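Side-chain contact in dnab-like replicative helicase (Bacillus phage SPP1, PDB 3BH0), which probably hydrolyses ATP to drive 5'-3' unwinding of duplex DNA in phage replication, the chain here being the ATPase domain of this DnaB-family helicase: residues A[82-85]-A[86-90]. Sequence-based numbering, arbitrary orientation.
Sequences TAFA and LKQAK
Leu86 lies alongside Thr82 one helical turn earlier, the two side chains pointing the same way, and its CD1 meets Thr82 CG2 at 3.9 Å; the buried leucine brings a branched methyl to the threonine methyl. With chi1 at -58°, Thr82 places CG2 alongside the leucine CD1 and keeps OG1 beside its own N; a beta-branched residue with one apolar and one polar arm suits the closing position of what is probably the Walker A P-loop. On another flank of the helix Phe84 and Gln88 repeat the i to i+4 spacing. A chi1 of 176° sets the Phe84 ring opposite its own N and carries it out beside the glutamine, whose long aliphatic part lies against the backbone, CG being 3.3 Å from Phe84 O. Four successive backbone bonds hold this register, among them Leu86 N to Thr82 O at 2.8 Å and Ala89 N to Ala85 O, also 2.8 Å. Lys87, partly exposed, leads away from the contact, long enough for its NZ to hydrogen-bond Asn304 OD1. Ala85 and Ala89, small enough for close approach, set helix 81-93 against Met186 of strand 183-188, while Phe84, broad and flat, meets the Phe55 ring nearly parallel and packs on Leu263 of strand 259-265. Leu86 touches Asn111 and Arg114 of helix 108-119, and Thr82 also meets Arg114.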
loop_
_atom_site.group_PDB
_atom_site.type_symbol
_atom_site.label_atom_id
_atom_site.label_comp_id
_atom_site.label_asym_id
_atom_site.label_seq_id
_atom_site.Cartn_x
_atom_site.Cartn_y
_atom_site.Cartn_z
ATOM N N THR A 82 3.875 -1.231 -7.308
ATOM C CA THR A 82 4.954 -1.502 -6.349
ATOM C C THR A 82 5.625 -0.210 -5.881
ATOM O O THR A 82 5.745 0.039 -4.678
ATOM C CB THR A 82 6.022 -2.483 -6.928
ATOM O OG1 THR A 82 5.385 -3.708 -7.311
ATOM C CG2 THR A 82 7.098 -2.802 -5.881
ATOM N N ALA A 83 6.051 0.596 -6.850
ATOM C CA ALA A 83 6.612 1.919 -6.621
ATOM C C ALA A 83 5.709 2.767 -5.719
ATOM O O ALA A 83 6.186 3.429 -4.810
ATOM C CB ALA A 83 6.850 2.625 -7.966
ATOM N N PHE A 84 4.403 2.717 -5.986
ATOM C CA PHE A 84 3.386 3.456 -5.236
ATOM C C PHE A 84 3.242 2.952 -3.800
ATOM O O PHE A 84 3.158 3.755 -2.852
ATOM C CB PHE A 84 2.052 3.362 -5.984
ATOM C CG PHE A 84 0.899 3.996 -5.276
ATOM C CD1 PHE A 84 0.694 5.371 -5.336
ATOM C CD2 PHE A 84 -0.015 3.220 -4.595
ATOM C CE1 PHE A 84 -0.401 5.957 -4.698
ATOM C CE2 PHE A 84 -1.108 3.800 -3.956
ATOM C CZ PHE A 84 -1.294 5.173 -4.011
ATOM N N ALA A 85 3.208 1.630 -3.643
ATOM C CA ALA A 85 3.170 1.023 -2.318
ATOM C C ALA A 85 4.434 1.343 -1.507
ATOM O O ALA A 85 4.345 1.748 -0.342
ATOM C CB ALA A 85 2.952 -0.480 -2.426
ATOM N N LEU A 86 5.607 1.183 -2.118
ATOM C CA LEU A 86 6.857 1.477 -1.398
ATOM C C LEU A 86 6.953 2.950 -1.046
ATOM O O LEU A 86 7.453 3.310 0.015
ATOM C CB LEU A 86 8.107 0.994 -2.152
ATOM C CG LEU A 86 8.293 -0.533 -2.241
ATOM C CD1 LEU A 86 9.296 -0.890 -3.291
ATOM C CD2 LEU A 86 8.667 -1.195 -0.916
ATOM N N LYS A 87 6.435 3.798 -1.922
ATOM C CA LYS A 87 6.443 5.230 -1.672
ATOM C C LYS A 87 5.691 5.466 -0.364
ATOM O O LYS A 87 6.256 5.981 0.597
ATOM C CB LYS A 87 5.844 5.971 -2.864
ATOM C CG LYS A 87 5.773 7.472 -2.729
ATOM C CD LYS A 87 7.135 8.103 -2.575
ATOM C CE LYS A 87 6.982 9.579 -2.238
ATOM N NZ LYS A 87 8.314 10.239 -2.257
ATOM N N GLN A 88 4.436 5.021 -0.331
ATOM C CA GLN A 88 3.611 4.992 0.876
ATOM C C GLN A 88 4.319 4.417 2.092
ATOM O O GLN A 88 4.313 5.036 3.153
ATOM C CB GLN A 88 2.307 4.227 0.638
ATOM C CG GLN A 88 1.356 4.932 -0.293
ATOM C CD GLN A 88 -0.099 4.585 -0.051
ATOM O OE1 GLN A 88 -0.880 4.470 -0.996
ATOM N NE2 GLN A 88 -0.478 4.421 1.209
ATOM N N ALA A 89 4.930 3.245 1.943
ATOM C CA ALA A 89 5.615 2.609 3.065
ATOM C C ALA A 89 6.603 3.562 3.729
ATOM O O ALA A 89 6.671 3.646 4.954
ATOM C CB ALA A 89 6.317 1.335 2.623
ATOM N N LYS A 90 7.357 4.297 2.917
ATOM C CA LYS A 90 8.397 5.162 3.440
ATOM C C LYS A 90 7.799 6.419 4.048
ATOM O O LYS A 90 8.295 6.902 5.063
ATOM C CB LYS A 90 9.416 5.495 2.351
ATOM C CG LYS A 90 10.821 5.837 2.885
ATOM C CD LYS A 90 11.069 7.325 2.808
ATOM C CE LYS A 90 12.381 7.719 3.467
ATOM N NZ LYS A 90 12.644 9.170 3.145
#